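Local coordinates for protein farnesyltransferase, putative (Trypanosoma cruzi, PDB 3WCA) that binds magnesium and the substrate analogue farnesyl thiodiphosphate, and probably condenses two farnesyl diphosphate molecules into squalene with NADPH or NADH, at residues 47-50 / 51-55; 122-125 / 126-130; 180-183 / 184-188. The protein carries 1 engineered substitution. One frame throughout, in Å; residues are numbered along the deposited sequence.

Contact 1: 47-50 / 51-55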
loop_
_atom_site.group_PDB
_atom_site.type_symbol
_atom_site.label_atom_id
_atom_site.label_comp_id
_atom_site.label_asym_id
_atom_site.label_seq_id
_atom_site.Cartn_x
_atom_site.Cartn_y
_atom_site.Cartn_z
ATOM N N MET A 47 0.855 14.418 -7.256
ATOM C CA MET A 47 0.750 15.660 -8.012
ATOM C C MET A 47 -0.610 15.851 -8.673
ATOM O O MET A 47 -0.923 16.939 -9.148
ATOM C CB MET A 47 1.866 15.735 -9.059
ATOM C CG MET A 47 3.264 15.855 -8.451
ATOM S SD MET A 47 3.398 17.251 -7.276
ATOM C CE MET A 47 4.720 16.664 -6.191
ATOM N N GLU A 48 -1.407 14.788 -8.708
ATOM C CA GLU A 48 -2.758 14.822 -9.273
ATOM C C GLU A 48 -3.675 15.659 -8.375
ATOM O O GLU A 48 -4.688 16.201 -8.825
ATOM C CB GLU A 48 -3.346 13.407 -9.350
ATOM C CG GLU A 48 -2.705 12.458 -10.372
ATOM C CD GLU A 48 -2.723 13.016 -11.789
ATOM O OE1 GLU A 48 -3.666 13.759 -12.130
ATOM O OE2 GLU A 48 -1.799 12.698 -12.565
ATOM N N LEU A 49 -3.318 15.749 -7.099
ATOM C CA LEU A 49 -4.106 16.487 -6.119
ATOM C C LEU A 49 -3.884 17.986 -6.167
ATOM O O LEU A 49 -2.785 18.460 -6.490
ATOM C CB LEU A 49 -3.796 15.978 -4.704
ATOM C CG LEU A 49 -4.260 14.547 -4.413
ATOM C CD1 LEU A 49 -3.747 14.111 -3.058
ATOM C CD2 LEU A 49 -5.777 14.476 -4.442
ATOM N N ASP A 50 -4.943 18.731 -5.853
ATOM C CA ASP A 50 -4.869 20.188 -5.830
ATOM C C ASP A 50 -3.980 20.581 -4.651
ATOM O O ASP A 50 -3.934 19.885 -3.635
ATOM C CB ASP A 50 -6.264 20.803 -5.659
ATOM C CG ASP A 50 -7.123 20.663 -6.901
ATOM O OD1 ASP A 50 -7.118 19.578 -7.507
ATOM O OD2 ASP A 50 -7.816 21.637 -7.269
ATOM N N GLU A 51 -3.285 21.700 -4.798
ATOM C CA GLU A 51 -2.367 22.200 -3.786
ATOM C C GLU A 51 -2.750 22.025 -2.306
ATOM O O GLU A 51 -1.964 21.483 -1.530
ATOM C CB GLU A 51 -2.061 23.670 -4.098
ATOM C CG GLU A 51 -1.191 24.400 -3.082
ATOM C CD GLU A 51 -0.412 25.543 -3.713
ATOM O OE1 GLU A 51 0.665 25.278 -4.289
ATOM O OE2 GLU A 51 -0.882 26.698 -3.649
ATOM N N GLU A 52 -3.938 22.459 -1.901
ATOM C CA GLU A 52 -4.320 22.340 -0.490
ATOM C C GLU A 52 -4.390 20.905 0.037
ATOM O O GLU A 52 -3.880 20.591 1.117
ATOM C CB GLU A 52 -5.659 23.030 -0.234
ATOM C CG GLU A 52 -6.054 23.001 1.234
ATOM C CD GLU A 52 -7.305 23.804 1.528
ATOM O OE1 GLU A 52 -7.282 25.039 1.308
ATOM O OE2 GLU A 52 -8.307 23.198 1.982
ATOM N N MET A 53 -5.049 20.046 -0.723
ATOM C CA MET A 53 -5.196 18.643 -0.366
ATOM C C MET A 53 -3.822 17.996 -0.463
ATOM O O MET A 53 -3.448 17.166 0.363
ATOM C CB MET A 53 -6.152 17.966 -1.357
ATOM C CG MET A 53 -6.304 16.463 -1.203
ATOM S SD MET A 53 -7.358 16.030 0.176
ATOM C CE MET A 53 -8.931 15.845 -0.672
ATOM N N ARG A 54 -3.070 18.408 -1.475
ATOM C CA ARG A 54 -1.756 17.860 -1.738
ATOM C C ARG A 54 -0.773 18.073 -0.605
ATOM O O ARG A 54 0.021 17.179 -0.290
ATOM C CB ARG A 54 -1.205 18.451 -3.036
ATOM C CG ARG A 54 -0.134 17.605 -3.673
ATOM C CD ARG A 54 -0.003 17.931 -5.142
ATOM N NE ARG A 54 0.736 19.161 -5.361
ATOM C CZ ARG A 54 0.514 19.999 -6.369
ATOM N NH1 ARG A 54 -0.433 19.748 -7.259
ATOM N NH2 ARG A 54 1.249 21.094 -6.481
ATOM N N ASP A 55 -0.814 19.258 0.001
ATOM C CA ASP A 55 0.082 19.563 1.109
ATOM C C ASP A 55 -0.253 18.655 2.279
ATOM O O ASP A 55 0.634 18.086 2.901
ATOM C CB ASP A 55 -0.057 21.024 1.562
ATOM C CG ASP A 55 0.408 22.016 0.508
ATOM O OD1 ASP A 55 1.400 21.725 -0.193
ATOM O OD2 ASP A 55 -0.214 23.096 0.396
#
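L49 and D50 run in extended backbone form between the 3-10 turn at M47-E48 and helix 51-72, and their carbonyl oxygens, L49 O and D50 O, are both taken by R54. R54 N bonds D50 O at 2.8 Å and starts the helical ladder. The R54 side chain then takes the next carbonyl back. Its CG lies anti to the backbone N (chi1 -158°), and a bend at chi3 turns the guanidinium back over the loop. R54 NH1 reaches L49 O at 2.8 Å. The donor approaches almost along the axis of that carbonyl, but the N-H is bent (137°). L49 O also sits out of the guanidinium plane by 29°. R54 therefore grips two successive carbonyls, one through its backbone and one through its side chain.

M47 comes over one face of the guanidinium. M47 SD is 3.8 Å from R54 NE, and the two side chains cross at about a right angle. The aliphatic part of R54 lies against L49, with L49 CB 4.0 Å from R54 CB. The two methyls of L49 meet M53, the residue before R54. L49 CD2 is 3.8 Å and L49 CD1 3.9 Å from M53 CG, so both methyls meet that carbon from one side. L49 and M53 are buried, and L49 also packs on F279 of helix 274-294.

D50 is in the N-cap position but does not cap with its side chain. Its OD1 bonds S275 OG, which ties this helix start to the start of helix 274-294. The contact is the N-terminal end of a helix in an all-alpha isoprenoid synthase fold, where a flanking loop is closed by an arginine. The far end of the same helix carries the magnesium ligands D68, E71 and D72.

Contact 2: 122-125 / 126-130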
loop_
_atom_site.group_PDB
_atom_site.type_symbol
_atom_site.label_atom_id
_atom_site.label_comp_id
_atom_site.label_asym_id
_atom_site.label_seq_id
_atom_site.Cartn_x
_atom_site.Cartn_y
_atom_site.Cartn_z
ATOM N N SER A 122 2.047 22.194 11.455
ATOM C CA SER A 122 1.413 23.223 12.275
ATOM C C SER A 122 0.655 24.267 11.463
ATOM O O SER A 122 -0.182 24.988 12.006
ATOM C CB SER A 122 2.452 23.928 13.156
ATOM O OG SER A 122 3.319 24.735 12.380
ATOM N N ARG A 123 0.945 24.353 10.168
ATOM C CA ARG A 123 0.261 25.315 9.315
ATOM C C ARG A 123 -0.910 24.697 8.556
ATOM O O ARG A 123 -1.467 25.317 7.651
ATOM C CB ARG A 123 1.248 25.963 8.336
ATOM C CG ARG A 123 2.211 26.944 9.012
ATOM C CD ARG A 123 2.964 27.825 8.011
ATOM N NE ARG A 123 4.101 27.152 7.383
ATOM C CZ ARG A 123 5.242 26.856 8.003
ATOM N NH1 ARG A 123 5.410 27.169 9.280
ATOM N NH2 ARG A 123 6.220 26.253 7.342
ATOM N N LEU A 124 -1.288 23.477 8.927
ATOM C CA LEU A 124 -2.411 22.806 8.275
ATOM C C LEU A 124 -3.701 23.078 9.024
ATOM O O LEU A 124 -3.687 23.456 10.190
ATOM C CB LEU A 124 -2.195 21.289 8.217
ATOM C CG LEU A 124 -1.221 20.684 7.207
ATOM C CD1 LEU A 124 -1.101 19.189 7.472
ATOM C CD2 LEU A 124 -1.707 20.933 5.786
ATOM N N GLY A 125 -4.822 22.878 8.349
ATOM C CA GLY A 125 -6.096 23.092 9.000
ATOM C C GLY A 125 -6.191 22.194 10.222
ATOM O O GLY A 125 -5.504 21.179 10.314
ATOM N N LYS A 126 -7.046 22.576 11.161
ATOM C CA LYS A 126 -7.243 21.816 12.386
ATOM C C LYS A 126 -7.693 20.391 12.083
ATOM O O LYS A 126 -7.151 19.434 12.636
ATOM C CB LYS A 126 -8.288 22.517 13.262
ATOM C CG LYS A 126 -8.859 21.674 14.397
ATOM C CD LYS A 126 -7.858 21.481 15.526
ATOM C CE LYS A 126 -8.502 20.732 16.688
ATOM N NZ LYS A 126 -9.740 21.420 17.158
ATOM N N ALA A 127 -8.682 20.259 11.202
ATOM C CA ALA A 127 -9.218 18.953 10.831
ATOM C C ALA A 127 -8.197 18.025 10.144
ATOM O O ALA A 127 -8.241 16.812 10.341
ATOM C CB ALA A 127 -10.455 19.129 9.953
ATOM N N TYR A 128 -7.287 18.583 9.344
ATOM C CA TYR A 128 -6.276 17.763 8.674
ATOM C C TYR A 128 -5.266 17.244 9.689
ATOM O O TYR A 128 -4.813 16.101 9.593
ATOM C CB TYR A 128 -5.507 18.552 7.609
ATOM C CG TYR A 128 -6.297 18.933 6.386
ATOM C CD1 TYR A 128 -7.342 18.136 5.924
ATOM C CD2 TYR A 128 -5.979 20.084 5.667
ATOM C CE1 TYR A 128 -8.054 18.478 4.774
ATOM C CE2 TYR A 128 -6.680 20.431 4.518
ATOM C CZ TYR A 128 -7.716 19.625 4.078
ATOM O OH TYR A 128 -8.399 19.966 2.938
ATOM N N GLN A 129 -4.902 18.098 10.646
ATOM C CA GLN A 129 -3.942 17.734 11.680
ATOM C C GLN A 129 -4.441 16.559 12.499
ATOM O O GLN A 129 -3.681 15.652 12.798
ATOM C CB GLN A 129 -3.686 18.906 12.633
ATOM C CG GLN A 129 -3.122 20.168 11.992
ATOM C CD GLN A 129 -2.921 21.284 13.009
ATOM O OE1 GLN A 129 -3.734 21.459 13.916
ATOM N NE2 GLN A 129 -1.846 22.048 12.855
ATOM N N ASP A 130 -5.724 16.578 12.850
ATOM C CA ASP A 130 -6.317 15.521 13.674
ATOM C C ASP A 130 -6.399 14.158 12.987
ATOM O O ASP A 130 -6.200 13.118 13.627
ATOM C CB ASP A 130 -7.719 15.939 14.153
ATOM C CG ASP A 130 -7.690 17.142 15.100
ATOM O OD1 ASP A 130 -6.585 17.575 15.508
ATOM O OD2 ASP A 130 -8.786 17.646 15.437
#
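This is a local contact at a helix start on the protein surface, where Q129 folds back over G125 and L124. The short link between helix 115-122 and helix 126-147 turns here, with G125 at the N-cap position. Q129 N bonds G125 O at 3.2 Å, and Y128 N makes a weak, bent bond to the same oxygen.

The Q129 side chain crosses close by this carbonyl. Q129 CG is 3.1 Å from G125 O, and Q129 CG also lies 4.0 Å from L124 CB. With CG beside the backbone N (chi1 -60°) and chi2 extended, the amide is carried back toward the end of the previous helix. There Q129 NE2 stands 3.5 Å from S122 O.

L124 and Y128 point into the fold, Y128 buried. L124 CB is 4.3 Å from Y128 CB, and both side chains pack on A56 of helix 51-72. Y128 also lies against helix 154-179, and its hydroxyl makes a weak hydrogen bond with E52. The chemistry is divided: the apolar half joins the loop to the neighbouring helices, while the polar half rests on one backbone oxygen, G125 O, shared by Q129 N and, weakly, Y128 N.

Contact 3: 180-183 / 184-188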
loop_
_atom_site.group_PDB
_atom_site.type_symbol
_atom_site.label_atom_id
_atom_site.label_comp_id
_atom_site.label_asym_id
_atom_site.label_seq_id
_atom_site.Cartn_x
_atom_site.Cartn_y
_atom_site.Cartn_z
ATOM N N GLY A 180 -13.857 18.814 1.752
ATOM C CA GLY A 180 -15.074 19.247 1.097
ATOM C C GLY A 180 -15.176 18.694 -0.318
ATOM O O GLY A 180 -16.274 18.623 -0.886
ATOM N N LEU A 181 -14.033 18.289 -0.884
ATOM C CA LEU A 181 -13.981 17.746 -2.243
ATOM C C LEU A 181 -14.902 16.548 -2.450
ATOM O O LEU A 181 -15.457 16.380 -3.531
ATOM C CB LEU A 181 -12.542 17.364 -2.619
ATOM C CG LEU A 181 -11.553 18.521 -2.819
ATOM C CD1 LEU A 181 -10.190 17.980 -3.228
ATOM C CD2 LEU A 181 -12.089 19.470 -3.888
ATOM N N GLU A 182 -15.055 15.706 -1.432
ATOM C CA GLU A 182 -15.948 14.551 -1.548
ATOM C C GLU A 182 -17.065 14.708 -0.518
ATOM O O GLU A 182 -16.930 15.460 0.447
ATOM C CB GLU A 182 -15.206 13.232 -1.289
ATOM C CG GLU A 182 -14.126 12.852 -2.307
ATOM C CD GLU A 182 -14.647 12.641 -3.712
ATOM O OE1 GLU A 182 -15.781 12.156 -3.878
ATOM O OE2 GLU A 182 -13.906 12.944 -4.669
ATOM N N ASP A 183 -18.164 13.989 -0.715
ATOM C CA ASP A 183 -19.299 14.076 0.196
ATOM C C ASP A 183 -19.053 13.389 1.544
ATOM O O ASP A 183 -18.415 12.338 1.610
ATOM C CB ASP A 183 -20.535 13.481 -0.476
ATOM C CG ASP A 183 -21.759 13.548 0.402
ATOM O OD1 ASP A 183 -22.117 14.666 0.844
ATOM O OD2 ASP A 183 -22.358 12.483 0.648
ATOM N N VAL A 184 -19.579 13.986 2.611
ATOM C CA VAL A 184 -19.422 13.457 3.968
ATOM C C VAL A 184 -19.849 11.998 4.096
ATOM O O VAL A 184 -19.438 11.295 5.018
ATOM C CB VAL A 184 -20.245 14.280 4.993
ATOM C CG1 VAL A 184 -19.887 13.849 6.417
ATOM C CG2 VAL A 184 -19.996 15.769 4.799
ATOM N N ARG A 185 -20.679 11.540 3.173
ATOM C CA ARG A 185 -21.153 10.161 3.214
ATOM C C ARG A 185 -20.002 9.165 3.004
ATOM O O ARG A 185 -20.072 8.017 3.438
ATOM C CB ARG A 185 -22.209 9.956 2.129
ATOM C CG ARG A 185 -23.250 8.883 2.435
ATOM C CD ARG A 185 -24.578 9.484 2.928
ATOM N NE ARG A 185 -24.753 9.429 4.383
ATOM C CZ ARG A 185 -24.223 10.293 5.246
ATOM N NH1 ARG A 185 -23.476 11.298 4.814
ATOM N NH2 ARG A 185 -24.440 10.151 6.548
ATOM N N LEU A 186 -18.940 9.622 2.351
ATOM C CA LEU A 186 -17.800 8.769 2.051
ATOM C C LEU A 186 -17.227 8.113 3.302
ATOM O O LEU A 186 -16.889 6.930 3.289
ATOM C CB LEU A 186 -16.717 9.584 1.332
ATOM C CG LEU A 186 -15.753 8.811 0.425
ATOM C CD1 LEU A 186 -16.522 8.146 -0.717
ATOM C CD2 LEU A 186 -14.713 9.766 -0.131
ATOM N N ALA A 187 -17.140 8.874 4.386
ATOM C CA ALA A 187 -16.595 8.364 5.642
ATOM C C ALA A 187 -17.573 7.559 6.496
ATOM O O ALA A 187 -17.239 7.181 7.620
ATOM C CB ALA A 187 -16.031 9.522 6.463
ATOM N N ASP A 188 -18.771 7.290 5.982
ATOM C CA ASP A 188 -19.744 6.520 6.752
ATOM C C ASP A 188 -19.191 5.155 7.123
ATOM O O ASP A 188 -19.083 4.824 8.305
ATOM C CB ASP A 188 -21.049 6.349 5.976
ATOM C CG ASP A 188 -21.896 7.605 5.986
ATOM O OD1 ASP A 188 -21.726 8.432 6.910
ATOM O OD2 ASP A 188 -22.737 7.763 5.078
#
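E182 lays the inner part of its side chain, CB and CG, over a methyl of L186, with E182 CB 3.7 Å and E182 CG 3.8 Å from L186 CD2. The two side chains overlap across a beta turn, D183 to L186, in the loop between helix 154-179 and helix 191-207. V184 and R185 have helical backbone angles, and L186 N closes the turn on D183 O at 2.9 Å. The N-H is nearly straight (165°), but the nitrogen lies above the carbonyl plane by 38°.

D183 adds an Asx turn. Its CG is anti to the backbone N (chi1 -179°), which brings D183 OD2 to R185 N at 3.2 Å in a weak bond. D183 and R185 run side by side and point the same way, yet their charged ends do not form a salt bridge.

E182 bends at chi2 and sends its carboxylate away from the turn. OE1 bonds R272 N and OE2 bonds D273 N, just before helix 274-294. Both oxygens of this buried acid are thus held by backbone N-H groups, which probably favours its charged form. L186 continues inward onto T173 and V177 of helix 154-179.

R185 finds its charge partner one turn on. R185 NE is 2.7 Å from D188 OD2, and D188 OD1 stands 3.2 Å above the guanidinium plane near its rim. The carboxylate lies over the face, so charge alone makes this salt bridge, with no N-H aimed at the oxygen.

In the fold
All three contacts lie on one side of the chain's centre. Contact 1 is partly buried. Contacts 2 and 3 are at the surface, a helix start and a turn, with a buried residue each, Y128 and E182. Side chains from all three pack on helix 154-179. Contacts 1 and 2 share helix 51-72 and meet where E52 approaches Y128. Contacts 1 and 3 share helix 274-294 and meet where M53 CE touches L181 CD1, 3.6 Å apart. Contacts 2 and 3 do not touch. The chemistry differs with place. An arginine closes 47-55 on a carbonyl, and a glutamine side chain crosses the loop at 122-130. At 180-188 acids do the work, binding backbone nitrogens and an arginine.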